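Local coordinates for protein phosphoacetylglucosamine mutase (Aspergillus lentulus, PDB 5O9X) that interconverts N-acetylglucosamine 6-phosphate and N-acetylglucosamine 1-phosphate, probably by way of a bisphosphorylated sugar intermediate, as a member of the phosphoglucomutase/phosphomannomutase family, at residues E91-L99 with V110-I118; I309-D319 with L434-K442. The protein carries 1 engineered substitution. All coordinates share one frame; numbering follows the deposited sequence.

Contact 1: residues E91-L99 with V110-I118; sequences EWEAYATKL and VYDELVKEI
I118 places its CD1 methyl over a face of two rings at once. CD1 lies 3.9 Å from the centroid of the W92 six-membered ring and 3.9 Å from that of the Y95 ring, a CH-pi contact with each. CG1 anti to the carbonyl carbon (chi1 -54°), with the chain extended beyond it, puts CD1 in the angle where the two ring faces meet. The other branch, CG2, meets W92 CZ2 at 3.5 Å. The opposite face of the Y95 ring lies over the backbone E91 O. L114 splits its methyls: CD2 comes obliquely to Y95 CD1, and CD1 meets L99 CG at 3.6 Å. K98 packs as a knob among V110, E113, L114 and E117. Its chain bends at chi3 (-78°) and chi4, and NZ makes a salt bridge to E113 OE2 at 2.9 Å, nearly in line with the C-O bond. The two segments form an antiparallel helical hairpin in domain I, their axes at 160°. Helix 40-56 covers the inner side, where R53 makes a cation-pi contact with W92. Aromatic and aliphatic groups thus make up most of the interface, and the charged ends of K98, E113 and E117 lie together on its more exposed side.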
loop_
_atom_site.group_PDB
_atom_site.type_symbol
_atom_site.label_atom_id
_atom_site.label_comp_id
_atom_site.label_asym_id
_atom_site.label_seq_id
_atom_site.Cartn_x
_atom_site.Cartn_y
_atom_site.Cartn_z
ATOM N N GLU A 91 -3.192 -17.181 6.433
ATOM C CA GLU A 91 -3.112 -18.661 6.401
ATOM C C GLU A 91 -3.184 -19.197 4.940
ATOM O O GLU A 91 -2.686 -20.274 4.579
ATOM C CB GLU A 91 -4.249 -19.187 7.308
ATOM C CG GLU A 91 -4.505 -20.699 7.321
ATOM C CD GLU A 91 -3.964 -21.443 8.567
ATOM O OE1 GLU A 91 -3.700 -20.789 9.613
ATOM O OE2 GLU A 91 -3.812 -22.699 8.511
ATOM N N TRP A 92 -3.824 -18.411 4.085
ATOM C CA TRP A 92 -4.022 -18.771 2.714
ATOM C C TRP A 92 -2.821 -18.452 1.831
ATOM O O TRP A 92 -2.735 -18.964 0.710
ATOM C CB TRP A 92 -5.283 -18.074 2.198
ATOM C CG TRP A 92 -6.580 -18.797 2.568
ATOM C CD1 TRP A 92 -7.173 -18.942 3.838
ATOM C CD2 TRP A 92 -7.461 -19.441 1.653
ATOM N NE1 TRP A 92 -8.341 -19.708 3.729
ATOM C CE2 TRP A 92 -8.554 -19.993 2.412
ATOM C CE3 TRP A 92 -7.432 -19.641 0.268
ATOM C CZ2 TRP A 92 -9.619 -20.674 1.801
ATOM C CZ3 TRP A 92 -8.490 -20.325 -0.327
ATOM C CH2 TRP A 92 -9.556 -20.843 0.446
ATOM N N GLU A 93 -1.838 -17.698 2.337
ATOM C CA GLU A 93 -0.598 -17.507 1.540
ATOM C C GLU A 93 0.124 -18.860 1.352
ATOM O O GLU A 93 0.630 -19.128 0.257
ATOM C CB GLU A 93 0.332 -16.468 2.182
ATOM C CG GLU A 93 -0.377 -15.142 2.488
ATOM C CD GLU A 93 0.514 -14.167 3.205
ATOM O OE1 GLU A 93 1.606 -14.586 3.679
ATOM O OE2 GLU A 93 0.141 -12.983 3.239
ATOM N N ALA A 94 0.153 -19.715 2.403
ATOM C CA ALA A 94 0.686 -21.091 2.244
ATOM C C ALA A 94 -0.008 -21.918 1.184
ATOM O O ALA A 94 0.661 -22.686 0.462
ATOM C CB ALA A 94 0.689 -21.884 3.568
ATOM N N TYR A 95 -1.327 -21.843 1.118
ATOM C CA TYR A 95 -2.032 -22.567 0.067
ATOM C C TYR A 95 -1.619 -22.038 -1.333
ATOM O O TYR A 95 -1.405 -22.821 -2.277
ATOM C CB TYR A 95 -3.526 -22.404 0.213
ATOM C CG TYR A 95 -4.094 -22.782 1.564
ATOM C CD1 TYR A 95 -3.587 -23.888 2.294
ATOM C CD2 TYR A 95 -5.194 -22.091 2.078
ATOM C CE1 TYR A 95 -4.128 -24.240 3.529
ATOM C CE2 TYR A 95 -5.758 -22.448 3.306
ATOM C CZ TYR A 95 -5.232 -23.527 4.017
ATOM O OH TYR A 95 -5.776 -23.836 5.238
ATOM N N ALA A 96 -1.526 -20.699 -1.462
ATOM C CA ALA A 96 -1.148 -20.144 -2.783
ATOM C C ALA A 96 0.191 -20.685 -3.178
ATOM O O ALA A 96 0.412 -21.014 -4.331
ATOM C CB ALA A 96 -1.108 -18.640 -2.707
ATOM N N THR A 97 1.120 -20.710 -2.204
ATOM C CA THR A 97 2.502 -21.082 -2.461
ATOM C C THR A 97 2.592 -22.576 -2.806
ATOM O O THR A 97 3.434 -22.989 -3.619
ATOM C CB THR A 97 3.352 -20.738 -1.221
ATOM O OG1 THR A 97 3.232 -19.355 -0.958
ATOM C CG2 THR A 97 4.817 -21.114 -1.351
ATOM N N LYS A 98 1.668 -23.379 -2.252
ATOM C CA LYS A 98 1.673 -24.816 -2.580
ATOM C C LYS A 98 1.209 -24.974 -4.031
ATOM O O LYS A 98 1.812 -25.711 -4.793
ATOM C CB LYS A 98 0.752 -25.537 -1.598
ATOM C CG LYS A 98 0.656 -27.049 -1.794
ATOM C CD LYS A 98 -0.632 -27.583 -1.160
ATOM C CE LYS A 98 -0.534 -27.726 0.358
ATOM N NZ LYS A 98 -0.033 -29.087 0.691
ATOM N N LEU A 99 0.143 -24.275 -4.433
ATOM C CA LEU A 99 -0.286 -24.385 -5.807
ATOM C C LEU A 99 0.790 -23.871 -6.771
ATOM O O LEU A 99 1.041 -24.483 -7.823
ATOM C CB LEU A 99 -1.622 -23.664 -6.067
ATOM C CG LEU A 99 -2.895 -24.320 -5.569
ATOM C CD1 LEU A 99 -4.023 -23.291 -5.473
ATOM C CD2 LEU A 99 -3.272 -25.483 -6.510
ATOM N N VAL A 110 -3.031 -31.346 -6.372
ATOM C CA VAL A 110 -2.858 -30.336 -5.340
ATOM C C VAL A 110 -4.168 -29.602 -5.100
ATOM O O VAL A 110 -4.554 -29.401 -3.956
ATOM C CB VAL A 110 -1.658 -29.422 -5.652
ATOM C CG1 VAL A 110 -1.553 -28.288 -4.648
ATOM C CG2 VAL A 110 -0.377 -30.262 -5.629
ATOM N N TYR A 111 -4.886 -29.253 -6.178
ATOM C CA TYR A 111 -6.215 -28.608 -6.075
ATOM C C TYR A 111 -7.186 -29.437 -5.201
ATOM O O TYR A 111 -7.780 -28.912 -4.244
ATOM C CB TYR A 111 -6.796 -28.409 -7.470
ATOM C CG TYR A 111 -8.031 -27.521 -7.602
ATOM C CD1 TYR A 111 -9.290 -28.071 -7.993
ATOM C CD2 TYR A 111 -7.949 -26.113 -7.434
ATOM C CE1 TYR A 111 -10.416 -27.253 -8.172
ATOM C CE2 TYR A 111 -9.074 -25.306 -7.623
ATOM C CZ TYR A 111 -10.297 -25.864 -7.973
ATOM O OH TYR A 111 -11.388 -25.055 -8.148
ATOM N N ASP A 112 -7.356 -30.726 -5.522
ATOM C CA ASP A 112 -8.222 -31.618 -4.695
ATOM C C ASP A 112 -7.727 -31.794 -3.265
ATOM O O ASP A 112 -8.530 -31.793 -2.309
ATOM C CB ASP A 112 -8.433 -32.984 -5.364
ATOM C CG ASP A 112 -9.439 -32.915 -6.500
ATOM O OD1 ASP A 112 -10.546 -32.326 -6.283
ATOM O OD2 ASP A 112 -9.110 -33.442 -7.600
ATOM N N GLU A 113 -6.401 -31.875 -3.109
ATOM C CA GLU A 113 -5.793 -31.978 -1.797
ATOM C C GLU A 113 -6.241 -30.750 -0.992
ATOM O O GLU A 113 -6.684 -30.864 0.171
ATOM C CB GLU A 113 -4.293 -32.029 -2.003
ATOM C CG GLU A 113 -3.414 -32.389 -0.836
ATOM C CD GLU A 113 -1.931 -32.175 -1.162
ATOM O OE1 GLU A 113 -1.443 -32.599 -2.258
ATOM O OE2 GLU A 113 -1.254 -31.564 -0.312
ATOM N N LEU A 114 -6.236 -29.578 -1.653
ATOM C CA LEU A 114 -6.671 -28.346 -0.999
ATOM C C LEU A 114 -8.129 -28.303 -0.672
ATOM O O LEU A 114 -8.494 -27.778 0.412
ATOM C CB LEU A 114 -6.229 -27.080 -1.765
ATOM C CG LEU A 114 -4.768 -26.717 -1.574
ATOM C CD1 LEU A 114 -4.326 -25.588 -2.538
ATOM C CD2 LEU A 114 -4.454 -26.347 -0.133
ATOM N N VAL A 115 -8.979 -28.817 -1.557
ATOM C CA VAL A 115 -10.403 -28.755 -1.215
ATOM C C VAL A 115 -10.731 -29.550 0.090
ATOM O O VAL A 115 -11.542 -29.088 0.909
ATOM C CB VAL A 115 -11.378 -29.024 -2.409
ATOM C CG1 VAL A 115 -10.702 -28.940 -3.759
ATOM C CG2 VAL A 115 -12.192 -30.308 -2.286
ATOM N N LYS A 116 -10.046 -30.691 0.272
ATOM C CA LYS A 116 -10.125 -31.547 1.493
ATOM C C LYS A 116 -9.600 -30.835 2.709
ATOM O O LYS A 116 -10.282 -30.790 3.734
ATOM C CB LYS A 116 -9.344 -32.866 1.339
ATOM C CG LYS A 116 -10.180 -34.056 0.878
ATOM C CD LYS A 116 -9.360 -34.963 -0.050
ATOM C CE LYS A 116 -10.220 -35.917 -0.879
ATOM N NZ LYS A 116 -10.299 -37.289 -0.294
ATOM N N GLU A 117 -8.394 -30.266 2.594
ATOM C CA GLU A 117 -7.755 -29.645 3.720
ATOM C C GLU A 117 -8.540 -28.377 4.163
ATOM O O GLU A 117 -8.821 -28.174 5.354
ATOM C CB GLU A 117 -6.286 -29.365 3.395
ATOM C CG GLU A 117 -5.570 -28.528 4.464
ATOM C CD GLU A 117 -4.076 -28.284 4.196
ATOM O OE1 GLU A 117 -3.541 -28.665 3.098
ATOM O OE2 GLU A 117 -3.432 -27.696 5.108
ATOM N N ILE A 118 -8.919 -27.541 3.198
ATOM C CA ILE A 118 -9.643 -26.296 3.493
ATOM C C ILE A 118 -11.130 -26.642 3.888
ATOM O O ILE A 118 -11.835 -25.869 4.587
ATOM C CB ILE A 118 -9.555 -25.262 2.286
ATOM C CG1 ILE A 118 -8.074 -24.987 1.860
ATOM C CG2 ILE A 118 -10.255 -23.956 2.663
ATOM C CD1 ILE A 118 -7.911 -23.980 0.711
#

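Contact 2: residues I309-D319 with L434-K442; sequences IATLAASFIGD and LVEAILAHK
L312 and I438 meet tip to tip where two helices of domain III cross at 52° in this alpha/beta/alpha unit of the phosphohexomutase fold. L312 CG lies 3.7 Å from I438 CG2. L312 is a knob in a hole made by V435, I438, L439 and K442. F316 follows one turn later. Its CG stands anti to the backbone N (chi1 -171°), which carries the ring across I438, with CD2 3.5 Å from I438 CG1. The far end of the same ring reaches H441, CE1 lying 3.6 Å from H441 CB. The two rings are oblique, their planes 47° apart. At the other end of the contact I309 CG2 touches V435 CG2 at 3.7 Å. K442 is a second knob, among L312, S315, F316 and D319. The bend at chi4 turns NZ to S315 OG, a hydrogen bond of 2.8 Å. D319 OD2 is at a long salt-bridge distance from NZ. A water lies between them, its approach to OD2 unusually short. Outside this shell, C413 and L417 of helix 405-420 back F316, and W449 packs on I309, L312 and V435. H441 NE2 is held by V202 O, and D319 OD1 pairs with R322 NH1.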
loop_
_atom_site.group_PDB
_atom_site.type_symbol
_atom_site.label_atom_id
_atom_site.label_comp_id
_atom_site.label_asym_id
_atom_site.label_seq_id
_atom_site.Cartn_x
_atom_site.Cartn_y
_atom_site.Cartn_z
ATOM N N ILE A 309 2.520 12.095 6.680
ATOM C CA ILE A 309 1.062 11.996 6.434
ATOM C C ILE A 309 0.362 11.418 7.676
ATOM O O ILE A 309 -0.659 11.947 8.112
ATOM C CB ILE A 309 0.733 11.151 5.140
ATOM C CG1 ILE A 309 1.450 11.833 3.923
ATOM C CG2 ILE A 309 -0.795 11.138 4.902
ATOM C CD1 ILE A 309 1.380 11.049 2.613
ATOM N N ALA A 310 0.904 10.326 8.226
ATOM C CA ALA A 310 0.298 9.694 9.424
ATOM C C ALA A 310 0.168 10.770 10.540
ATOM O O ALA A 310 -0.881 10.898 11.220
ATOM C CB ALA A 310 1.196 8.565 9.882
ATOM N N THR A 311 1.250 11.483 10.773
ATOM C CA THR A 311 1.247 12.448 11.903
ATOM C C THR A 311 0.334 13.669 11.631
ATOM O O THR A 311 -0.319 14.188 12.554
ATOM C CB THR A 311 2.666 12.903 12.269
ATOM O OG1 THR A 311 3.340 13.412 11.138
ATOM C CG2 THR A 311 3.427 11.703 12.799
ATOM N N LEU A 312 0.304 14.096 10.382
ATOM C CA LEU A 312 -0.629 15.128 9.924
ATOM C C LEU A 312 -2.079 14.676 10.239
ATOM O O LEU A 312 -2.875 15.414 10.844
ATOM C CB LEU A 312 -0.421 15.429 8.402
ATOM C CG LEU A 312 -1.358 16.543 7.856
ATOM C CD1 LEU A 312 -0.938 17.913 8.422
ATOM C CD2 LEU A 312 -1.430 16.595 6.361
ATOM N N ALA A 313 -2.430 13.466 9.805
ATOM C CA ALA A 313 -3.795 12.920 10.012
ATOM C C ALA A 313 -4.125 12.686 11.512
ATOM O O ALA A 313 -5.205 13.019 11.953
ATOM C CB ALA A 313 -3.915 11.576 9.266
ATOM N N ALA A 314 -3.162 12.114 12.279
ATOM C CA ALA A 314 -3.376 11.937 13.712
ATOM C C ALA A 314 -3.593 13.273 14.439
ATOM O O ALA A 314 -4.476 13.347 15.336
ATOM C CB ALA A 314 -2.242 11.128 14.341
ATOM N N SER A 315 -2.856 14.323 14.075
ATOM C CA SER A 315 -3.037 15.643 14.706
ATOM C C SER A 315 -4.445 16.188 14.345
ATOM O O SER A 315 -5.167 16.654 15.219
ATOM C CB SER A 315 -1.962 16.576 14.148
ATOM O OG SER A 315 -2.300 17.924 14.300
ATOM N N PHE A 316 -4.791 16.210 13.055
ATOM C CA PHE A 316 -6.082 16.734 12.621
ATOM C C PHE A 316 -7.245 15.986 13.298
ATOM O O PHE A 316 -8.140 16.587 13.869
ATOM C CB PHE A 316 -6.222 16.608 11.109
ATOM C CG PHE A 316 -7.429 17.320 10.565
ATOM C CD1 PHE A 316 -7.642 18.680 10.874
ATOM C CD2 PHE A 316 -8.345 16.643 9.780
ATOM C CE1 PHE A 316 -8.779 19.335 10.366
ATOM C CE2 PHE A 316 -9.445 17.299 9.225
ATOM C CZ PHE A 316 -9.640 18.654 9.519
ATOM N N ILE A 317 -7.250 14.672 13.239
ATOM C CA ILE A 317 -8.314 13.898 13.839
ATOM C C ILE A 317 -8.475 14.138 15.365
ATOM O O ILE A 317 -9.618 14.200 15.904
ATOM C CB ILE A 317 -8.249 12.375 13.480
ATOM C CG1 ILE A 317 -8.425 12.212 11.957
ATOM C CG2 ILE A 317 -9.282 11.544 14.319
ATOM C CD1 ILE A 317 -8.009 10.816 11.419
ATOM N N GLY A 318 -7.347 14.223 16.066
ATOM C CA GLY A 318 -7.349 14.563 17.465
ATOM C C GLY A 318 -7.936 15.914 17.746
ATOM O O GLY A 318 -8.715 16.028 18.705
ATOM N N ASP A 319 -7.575 16.938 16.961
ATOM C CA ASP A 319 -8.179 18.255 17.136
ATOM C C ASP A 319 -9.691 18.215 16.807
ATOM O O ASP A 319 -10.476 18.874 17.517
ATOM C CB ASP A 319 -7.509 19.316 16.240
ATOM C CG ASP A 319 -6.060 19.603 16.644
ATOM O OD1 ASP A 319 -5.580 19.218 17.768
ATOM O OD2 ASP A 319 -5.431 20.312 15.834
ATOM N N LEU A 434 -7.154 13.694 1.319
ATOM C CA LEU A 434 -7.067 13.865 2.774
ATOM C C LEU A 434 -6.040 14.920 3.186
ATOM O O LEU A 434 -6.373 15.877 3.932
ATOM C CB LEU A 434 -6.744 12.542 3.448
ATOM C CG LEU A 434 -6.433 12.537 4.975
ATOM C CD1 LEU A 434 -7.654 12.898 5.769
ATOM C CD2 LEU A 434 -5.866 11.206 5.419
ATOM N N VAL A 435 -4.841 14.793 2.681
ATOM C CA VAL A 435 -3.779 15.769 2.989
ATOM C C VAL A 435 -4.170 17.191 2.528
ATOM O O VAL A 435 -4.062 18.181 3.297
ATOM C CB VAL A 435 -2.462 15.378 2.304
ATOM C CG1 VAL A 435 -1.463 16.516 2.386
ATOM C CG2 VAL A 435 -1.879 14.119 2.992
ATOM N N GLU A 436 -4.709 17.260 1.330
ATOM C CA GLU A 436 -5.191 18.572 0.825
ATOM C C GLU A 436 -6.252 19.221 1.748
ATOM O O GLU A 436 -6.164 20.443 2.023
ATOM C CB GLU A 436 -5.719 18.463 -0.622
ATOM C CG GLU A 436 -4.554 18.205 -1.672
ATOM C CD GLU A 436 -3.455 19.280 -1.616
ATOM O OE1 GLU A 436 -3.783 20.505 -1.624
ATOM O OE2 GLU A 436 -2.251 18.925 -1.528
ATOM N N ALA A 437 -7.244 18.408 2.175
ATOM C CA ALA A 437 -8.274 18.857 3.077
ATOM C C ALA A 437 -7.663 19.279 4.411
ATOM O O ALA A 437 -8.037 20.333 4.966
ATOM C CB ALA A 437 -9.315 17.734 3.308
ATOM N N ILE A 438 -6.724 18.482 4.943
ATOM C CA ILE A 438 -6.130 18.846 6.210
ATOM C C ILE A 438 -5.395 20.161 6.177
ATOM O O ILE A 438 -5.554 21.023 7.093
ATOM C CB ILE A 438 -5.230 17.727 6.807
ATOM C CG1 ILE A 438 -6.075 16.474 7.104
ATOM C CG2 ILE A 438 -4.609 18.274 8.150
ATOM C CD1 ILE A 438 -5.172 15.234 7.378
ATOM N N LEU A 439 -4.498 20.321 5.219
ATOM C CA LEU A 439 -3.758 21.607 5.093
ATOM C C LEU A 439 -4.714 22.767 4.908
ATOM O O LEU A 439 -4.437 23.877 5.426
ATOM C CB LEU A 439 -2.821 21.598 3.885
ATOM C CG LEU A 439 -1.723 20.519 4.095
ATOM C CD1 LEU A 439 -0.982 20.365 2.749
ATOM C CD2 LEU A 439 -0.741 20.782 5.271
ATOM N N ALA A 440 -5.813 22.546 4.158
ATOM C CA ALA A 440 -6.785 23.641 3.887
ATOM C C ALA A 440 -7.459 24.029 5.249
ATOM O O ALA A 440 -7.683 25.224 5.506
ATOM C CB ALA A 440 -7.875 23.194 2.901
ATOM N N HIS A 441 -7.832 23.026 6.078
ATOM C CA HIS A 441 -8.448 23.325 7.358
ATOM C C HIS A 441 -7.492 23.991 8.370
ATOM O O HIS A 441 -7.858 24.969 9.045
ATOM C CB HIS A 441 -9.021 22.066 8.004
ATOM C CG HIS A 441 -10.339 21.652 7.427
ATOM N ND1 HIS A 441 -11.536 22.078 7.968
ATOM C CD2 HIS A 441 -10.655 20.894 6.346
ATOM C CE1 HIS A 441 -12.536 21.560 7.267
ATOM N NE2 HIS A 441 -12.031 20.858 6.269
ATOM N N LYS A 442 -6.276 23.472 8.456
ATOM C CA LYS A 442 -5.273 24.036 9.373
ATOM C C LYS A 442 -4.794 25.402 8.894
ATOM O O LYS A 442 -4.335 26.225 9.718
ATOM C CB LYS A 442 -4.050 23.067 9.536
ATOM C CG LYS A 442 -4.387 21.749 10.318
ATOM C CD LYS A 442 -3.035 20.943 10.414
ATOM C CE LYS A 442 -3.027 19.704 11.316
ATOM N NZ LYS A 442 -3.306 20.084 12.741
HETATM O O HOH W 1 -6.081 20.630 13.396
#

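Contact 1 and contact 2 are separate parts of one chain. Their centres are 43 Å apart, their nearest atoms about 23 Å, and they lie on opposite sides of the chain's centre. They follow in series: contact 1 joins helices close in sequence in domain I, whereas contact 2 brings together segments 115 residues apart in domain III. Contact 1 is the more peripheral, its centre about 26 Å from the chain's centre against about 19 Å for contact 2. Contact 2 does not touch the bound glucose 1,6-bisphosphate: the I309 side chain is about 13 Å from it. E93 of contact 1 forms a salt bridge with K364 of helix 363-370, which lies in domain III.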